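Local coordinates for protein oxidoreductase (Thermotoga maritima, PDB 1ZH8) that probably catalyses the NADP-dependent oxidation or reduction of an alcohol or carbonyl group in its substrate, at residues Phe195-His203 / Gly246-Leu254. Residues are numbered along the deposited sequence; the frame is centred on the assembly and turned at random. Where two conformers were deposited one is given.
With NAP (NADP nicotinamide-adenine-dinucleotide phosphate), chain D.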
ATOM      1  N   PHE A 195       2.988  -8.731  17.907  1.00 35.20           N
ATOM      2  CA  PHE A 195       2.992  -7.273  17.925  1.00 35.69           C
ATOM      3  C   PHE A 195       1.983  -6.697  16.967  1.00 35.94           C
ATOM      4  O   PHE A 195       1.598  -5.543  17.116  1.00 36.48           O
ATOM      5  CB  PHE A 195       4.373  -6.708  17.608  1.00 34.74           C
ATOM      6  CG  PHE A 195       5.253  -6.616  18.800  1.00 37.09           C
ATOM      7  CD1 PHE A 195       5.146  -5.536  19.680  1.00 35.89           C
ATOM      8  CD2 PHE A 195       6.183  -7.616  19.069  1.00 39.62           C
ATOM      9  CE1 PHE A 195       5.962  -5.451  20.805  1.00 37.22           C
ATOM     10  CE2 PHE A 195       7.011  -7.545  20.207  1.00 42.60           C
ATOM     11  CZ  PHE A 195       6.898  -6.460  21.075  1.00 36.30           C
ATOM     12  N   LEU A 196       1.565  -7.485  15.980  1.00 34.68           N
ATOM     13  CA  LEU A 196       0.562  -7.013  15.052  1.00 35.47           C
ATOM     14  C   LEU A 196      -0.763  -6.673  15.740  1.00 36.62           C
ATOM     15  O   LEU A 196      -1.388  -5.653  15.397  1.00 38.21           O
ATOM     16  CB  LEU A 196       0.370  -7.973  13.881  1.00 35.96           C
ATOM     17  CG  LEU A 196       1.638  -8.278  13.061  1.00 35.67           C
ATOM     18  CD1 LEU A 196       1.282  -9.212  11.892  1.00 33.22           C
ATOM     19  CD2 LEU A 196       2.331  -6.994  12.579  1.00 29.51           C
ATOM     20  N   SER A 197      -1.184  -7.476  16.716  1.00 34.93           N
ATOM     21  CA  SER A 197      -2.382  -7.123  17.484  1.00 37.00           C
ATOM     22  C   SER A 197      -2.085  -6.082  18.553  1.00 38.26           C
ATOM     23  O   SER A 197      -2.872  -5.171  18.781  1.00 40.71           O
ATOM     24  CB  SER A 197      -2.940  -8.350  18.197  0.50 37.37           C
ATOM     25  OG  SER A 197      -3.728  -9.120  17.333  0.50 39.14           O
ATOM     26  N   ASP A 198      -0.944  -6.238  19.209  1.00 38.27           N
ATOM     27  CA  ASP A 198      -0.561  -5.385  20.314  1.00 41.04           C
ATOM     28  C   ASP A 198      -0.625  -3.901  19.907  1.00 41.79           C
ATOM     29  O   ASP A 198      -1.327  -3.119  20.551  1.00 42.33           O
ATOM     30  CB  ASP A 198       0.822  -5.817  20.841  1.00 42.26           C
ATOM     31  CG  ASP A 198       1.344  -4.932  21.953  1.00 46.90           C
ATOM     32  OD1 ASP A 198       0.547  -4.231  22.614  1.00 52.26           O
ATOM     33  OD2 ASP A 198       2.574  -4.938  22.162  1.00 52.26           O
ATOM     34  N   GLY A 199       0.061  -3.538  18.826  1.00 38.78           N
ATOM     35  CA  GLY A 199       0.017  -2.182  18.317  1.00 38.50           C
ATOM     36  C   GLY A 199      -1.034  -1.974  17.246  1.00 39.53           C
ATOM     37  O   GLY A 199      -1.453  -0.852  17.006  1.00 42.10           O
ATOM     38  N   GLY A 200      -1.470  -3.049  16.592  1.00 38.93           N
ATOM     39  CA  GLY A 200      -2.420  -2.930  15.473  1.00 36.06           C
ATOM     40  C   GLY A 200      -3.813  -2.434  15.844  1.00 37.42           C
ATOM     41  O   GLY A 200      -4.411  -1.621  15.099  1.00 38.29           O
ATOM     42  N   VAL A 201      -4.340  -2.891  16.989  1.00 34.17           N
ATOM     43  CA  VAL A 201      -5.634  -2.387  17.452  1.00 34.44           C
ATOM     44  C   VAL A 201      -5.690  -0.826  17.511  1.00 34.49           C
ATOM     45  O   VAL A 201      -6.681  -0.224  17.119  1.00 33.80           O
ATOM     46  CB  VAL A 201      -6.136  -3.107  18.735  1.00 36.09           C
ATOM     47  CG1 VAL A 201      -6.345  -4.589  18.429  1.00 32.72           C
ATOM     48  CG2 VAL A 201      -5.165  -2.925  19.923  1.00 32.70           C
ATOM     49  N   HIS A 202      -4.603  -0.180  17.931  1.00 35.46           N
ATOM     50  CA  HIS A 202      -4.522   1.292  17.872  1.00 36.73           C
ATOM     51  C   HIS A 202      -4.787   1.833  16.473  1.00 36.92           C
ATOM     52  O   HIS A 202      -5.633   2.723  16.278  1.00 38.52           O
ATOM     53  CB  HIS A 202      -3.142   1.792  18.307  1.00 36.04           C
ATOM     54  CG  HIS A 202      -2.847   1.549  19.743  1.00 38.76           C
ATOM     55  ND1 HIS A 202      -3.650   2.028  20.757  1.00 42.82           N
ATOM     56  CD2 HIS A 202      -1.838   0.878  20.342  1.00 38.73           C
ATOM     57  CE1 HIS A 202      -3.144   1.661  21.922  1.00 45.44           C
ATOM     58  NE2 HIS A 202      -2.046   0.962  21.698  1.00 43.86           N
ATOM     59  N   HIS A 203      -4.061   1.292  15.500  1.00 34.32           N
ATOM     60  CA  HIS A 203      -4.206   1.734  14.126  1.00 32.68           C
ATOM     61  C   HIS A 203      -5.616   1.463  13.547  1.00 34.17           C
ATOM     62  O   HIS A 203      -6.189   2.327  12.867  1.00 37.10           O
ATOM     63  CB  HIS A 203      -3.063   1.161  13.285  1.00 31.74           C
ATOM     64  CG  HIS A 203      -1.728   1.217  13.982  1.00 38.23           C
ATOM     65  ND1 HIS A 203      -0.853   0.150  14.013  1.00 39.01           N
ATOM     66  CD2 HIS A 203      -1.153   2.190  14.736  1.00 36.14           C
ATOM     67  CE1 HIS A 203       0.213   0.472  14.728  1.00 38.90           C
ATOM     68  NE2 HIS A 203       0.059   1.705  15.175  1.00 37.74           N
ATOM     69  N   GLY A 246      -7.962   1.509   1.371  1.00 31.72           N
ATOM     70  CA  GLY A 246      -6.903   1.705   2.340  1.00 30.55           C
ATOM     71  C   GLY A 246      -5.691   0.847   2.069  1.00 32.66           C
ATOM     72  O   GLY A 246      -5.813  -0.264   1.537  1.00 35.41           O
ATOM     73  N   ASN A 247      -4.518   1.375   2.420  1.00 32.38           N
ATOM     74  CA  ASN A 247      -3.276   0.599   2.529  1.00 33.92           C
ATOM     75  C   ASN A 247      -2.710   0.808   3.921  1.00 33.56           C
ATOM     76  O   ASN A 247      -2.510   1.935   4.361  1.00 36.82           O
ATOM     77  CB  ASN A 247      -2.206   1.049   1.517  1.00 33.88           C
ATOM     78  CG  ASN A 247      -2.506   0.633   0.081  1.00 43.22           C
ATOM     79  OD1 ASN A 247      -3.602   0.149  -0.241  1.00 49.48           O
ATOM     80  ND2 ASN A 247      -1.520   0.824  -0.801  1.00 41.67           N
ATOM     81  N   TYR A 248      -2.421  -0.268   4.616  1.00 32.89           N
ATOM     82  CA  TYR A 248      -1.841  -0.142   5.933  1.00 32.66           C
ATOM     83  C   TYR A 248      -0.679  -1.110   5.967  1.00 33.01           C
ATOM     84  O   TYR A 248      -0.893  -2.323   5.780  1.00 32.84           O
ATOM     85  CB  TYR A 248      -2.887  -0.465   7.007  1.00 31.62           C
ATOM     86  CG  TYR A 248      -2.336  -0.806   8.382  1.00 33.82           C
ATOM     87  CD1 TYR A 248      -1.699   0.156   9.171  1.00 27.77           C
ATOM     88  CD2 TYR A 248      -2.494  -2.087   8.907  1.00 35.69           C
ATOM     89  CE1 TYR A 248      -1.215  -0.163  10.418  1.00 29.89           C
ATOM     90  CE2 TYR A 248      -2.026  -2.417  10.180  1.00 28.27           C
ATOM     91  CZ  TYR A 248      -1.383  -1.453  10.926  1.00 32.32           C
ATOM     92  OH  TYR A 248      -0.921  -1.775  12.184  1.00 32.89           O
ATOM     93  N   THR A 249       0.532  -0.562   6.155  1.00 29.94           N
ATOM     94  CA  THR A 249       1.783  -1.340   6.208  1.00 30.00           C
ATOM     95  C   THR A 249       2.577  -0.955   7.461  1.00 31.96           C
ATOM     96  O   THR A 249       2.736   0.233   7.765  1.00 30.70           O
ATOM     97  CB  THR A 249       2.658  -1.077   4.973  1.00 28.93           C
ATOM     98  OG1 THR A 249       1.979  -1.536   3.816  1.00 37.16           O
ATOM     99  CG2 THR A 249       3.966  -1.794   5.057  1.00 24.99           C
ATOM    100  N   ILE A 250       3.065  -1.949   8.198  1.00 31.43           N
ATOM    101  CA  ILE A 250       3.853  -1.666   9.389  1.00 29.90           C
ATOM    102  C   ILE A 250       4.935  -2.701   9.596  1.00 29.83           C
ATOM    103  O   ILE A 250       4.722  -3.890   9.349  1.00 32.71           O
ATOM    104  CB  ILE A 250       2.973  -1.548  10.648  1.00 30.66           C
ATOM    105  CG1 ILE A 250       3.802  -1.139  11.887  1.00 26.28           C
ATOM    106  CG2 ILE A 250       2.205  -2.848  10.896  1.00 29.86           C
ATOM    107  CD1 ILE A 250       2.935  -0.642  13.062  1.00 28.20           C
ATOM    108  N   SER A 251       6.100  -2.236  10.037  1.00 28.79           N
ATOM    109  CA  SER A 251       7.172  -3.100  10.517  1.00 26.54           C
ATOM    110  C   SER A 251       7.479  -2.672  11.923  1.00 26.28           C
ATOM    111  O   SER A 251       7.780  -1.521  12.168  1.00 25.53           O
ATOM    112  CB  SER A 251       8.426  -2.940   9.678  1.00 24.61           C
ATOM    113  OG  SER A 251       9.481  -3.717  10.226  1.00 31.46           O
ATOM    114  N   TYR A 252       7.390  -3.587  12.869  1.00 27.89           N
ATOM    115  CA  TYR A 252       7.766  -3.225  14.216  1.00 27.61           C
ATOM    116  C   TYR A 252       9.284  -3.179  14.398  1.00 29.59           C
ATOM    117  O   TYR A 252       9.759  -2.562  15.351  1.00 32.48           O
ATOM    118  CB  TYR A 252       7.096  -4.140  15.206  1.00 24.83           C
ATOM    119  CG  TYR A 252       5.643  -3.804  15.352  1.00 23.85           C
ATOM    120  CD1 TYR A 252       4.706  -4.295  14.450  1.00 25.65           C
ATOM    121  CD2 TYR A 252       5.195  -2.997  16.399  1.00 24.55           C
ATOM    122  CE1 TYR A 252       3.347  -3.983  14.577  1.00 28.35           C
ATOM    123  CE2 TYR A 252       3.859  -2.672  16.535  1.00 26.33           C
ATOM    124  CZ  TYR A 252       2.937  -3.167  15.621  1.00 31.72           C
ATOM    125  OH  TYR A 252       1.604  -2.862  15.753  1.00 29.89           O
ATOM    126  N   SER A 253      10.045  -3.774  13.478  1.00 28.91           N
ATOM    127  CA  SER A 253      11.496  -3.916  13.688  1.00 29.42           C
ATOM    128  C   SER A 253      12.365  -3.005  12.813  1.00 31.10           C
ATOM    129  O   SER A 253      13.461  -2.645  13.208  1.00 31.10           O
ATOM    130  CB  SER A 253      11.899  -5.388  13.538  0.50 29.03           C
ATOM    131  OG  SER A 253      13.058  -5.547  12.747  0.50 31.00           O
ATOM    132  N   LEU A 254      11.864  -2.602  11.649  1.00 33.47           N
ATOM    133  CA  LEU A 254      12.634  -1.749  10.741  1.00 34.18           C
ATOM    134  C   LEU A 254      12.320  -0.253  10.867  1.00 36.37           C
ATOM    135  O   LEU A 254      11.236   0.123  11.315  1.00 36.10           O
ATOM    136  CB  LEU A 254      12.449  -2.227   9.298  1.00 34.16           C
ATOM    137  CG  LEU A 254      12.862  -3.683   9.048  1.00 35.68           C
ATOM    138  CD1 LEU A 254      12.346  -4.154   7.708  1.00 37.90           C
ATOM    139  CD2 LEU A 254      14.376  -3.869   9.148  1.00 31.38           C
TER
HETATM  140  PA  NAP D 400       4.002  -5.448  31.567  1.00 28.47           P
HETATM  141  O1A NAP D 400       5.054  -4.444  31.878  1.00 32.37           O
HETATM  142  O2A NAP D 400       4.515  -6.823  31.455  1.00 26.84           O
HETATM  143  O5B NAP D 400       2.834  -5.301  32.656  1.00 30.12           O
HETATM  144  C5B NAP D 400       2.071  -6.423  33.037  1.00 31.72           C
HETATM  145  C4B NAP D 400       1.948  -6.410  34.548  1.00 31.67           C
HETATM  146  O4B NAP D 400       1.005  -7.386  34.972  1.00 31.92           O
HETATM  147  C3B NAP D 400       3.265  -6.760  35.230  1.00 29.91           C
HETATM  148  O3B NAP D 400       3.299  -5.975  36.386  1.00 30.83           O
HETATM  149  C2B NAP D 400       3.048  -8.225  35.572  1.00 33.34           C
HETATM  150  O2B NAP D 400       3.833  -8.939  36.520  1.00 39.31           O
HETATM  151  C1B NAP D 400       1.594  -8.183  35.988  1.00 30.87           C
HETATM  152  N9A NAP D 400       1.015  -9.523  36.013  1.00 30.92           N
HETATM  153  C8A NAP D 400       1.329 -10.600  35.213  1.00 28.15           C
HETATM  154  N7A NAP D 400       0.535 -11.633  35.571  1.00 29.54           N
HETATM  155  C5A NAP D 400      -0.269 -11.227  36.588  1.00 33.50           C
HETATM  156  C6A NAP D 400      -1.255 -11.861  37.334  1.00 31.39           C
HETATM  157  N6A NAP D 400      -1.555 -13.131  37.116  1.00 35.32           N
HETATM  158  N1A NAP D 400      -1.929 -11.173  38.308  1.00 33.09           N
HETATM  159  C2A NAP D 400      -1.612  -9.860  38.557  1.00 36.41           C
HETATM  160  N3A NAP D 400      -0.633  -9.229  37.833  1.00 28.65           N
HETATM  161  C4A NAP D 400       0.022  -9.901  36.866  1.00 32.47           C
HETATM  162  O3  NAP D 400       3.319  -5.060  30.176  1.00 25.47           O
HETATM  163  PN  NAP D 400       2.634  -3.639  29.869  1.00 27.99           P
HETATM  164  O1N NAP D 400       2.419  -2.780  31.077  1.00 25.81           O
HETATM  165  O2N NAP D 400       3.399  -3.210  28.706  1.00 28.02           O
HETATM  166  O5D NAP D 400       1.161  -4.018  29.336  1.00 30.35           O
HETATM  167  C5D NAP D 400       0.060  -4.309  30.179  1.00 26.73           C
HETATM  168  C4D NAP D 400      -1.231  -3.985  29.430  1.00 27.06           C
HETATM  169  O4D NAP D 400      -1.193  -2.624  29.021  1.00 34.85           O
HETATM  170  C3D NAP D 400      -1.356  -4.824  28.155  1.00 26.91           C
HETATM  171  O3D NAP D 400      -2.683  -5.259  27.970  1.00 31.49           O
HETATM  172  C2D NAP D 400      -0.976  -3.888  27.033  1.00 28.93           C
HETATM  173  O2D NAP D 400      -1.633  -4.193  25.821  1.00 30.92           O
HETATM  174  C1D NAP D 400      -1.381  -2.540  27.612  1.00 31.93           C
HETATM  175  N1N NAP D 400      -0.586  -1.463  27.026  1.00 29.96           N
HETATM  176  C2N NAP D 400      -1.244  -0.459  26.377  1.00 29.38           C
HETATM  177  C3N NAP D 400      -0.537   0.593  25.787  1.00 33.96           C
HETATM  178  C7N NAP D 400      -1.265   1.809  25.269  1.00 35.45           C
HETATM  179  O7N NAP D 400      -0.475   2.803  24.662  1.00 31.58           O
HETATM  180  N7N NAP D 400      -2.601   1.940  25.389  1.00 28.13           N
HETATM  181  C4N NAP D 400       0.861   0.610  25.877  1.00 31.76           C
HETATM  182  C5N NAP D 400       1.530  -0.416  26.558  1.00 35.40           C
HETATM  183  C6N NAP D 400       0.790  -1.456  27.131  1.00 36.13           C
HETATM  184  P2B NAP D 400       4.820  -8.463  37.700  1.00 37.42           P
HETATM  185  O1X NAP D 400       4.058  -8.172  38.976  1.00 37.87           O
HETATM  186  O2X NAP D 400       5.578  -7.215  37.312  1.00 37.32           O
HETATM  187  O3X NAP D 400       5.754  -9.639  37.891  1.00 38.21           O
HETATM  188  O   HOH W   1       0.212  -3.928  13.819  1.00 26.23           O
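Tyr252 lays one face of its ring against Phe195, whose CB sits 3.9 Å from the ring centroid and nearly on its normal, a CH-pi contact. The two rings themselves meet obliquely, planes at 37°. On the same side of the ring as Phe195 CB, but out by CE1, the Leu196 CD2 methyl comes in obliquely, 3.8 Å from Tyr252 CE1. The phenol reaches the helix backbone, with Tyr252 OH 3.1 Å from Gly199 CA, an approach that the missing side chain of Gly199 permits. This is where helix 195-211 packs on the mixed sheet of the GFO/IDH/MocA C-terminal domain, and the helix also carries Asp198 and His202 of the NADP pocket. Further along, Tyr248 OH and His203 ND1 share a hydrogen bond of 2.7 Å at the edge of the imidazole; Tyr248 CG stands anti to its own backbone N (chi1 161°), which directs the phenol at the helix. Ile250 CD1 closes on His203 CE1. A water joins the two phenols, bonded to Tyr252 OH at 2.6 Å and Tyr248 OH at 2.9 Å, and donates to Leu196 O. A leucine in place of Tyr252 would probably leave the water without one of its partners and Phe195 CB without its aromatic face. Trp168, on strand 163-171, meets the His203 imidazole edge-to-face, while Glu140 holds His202 ND1 and Lys113 and Arg186 pair with Asp198.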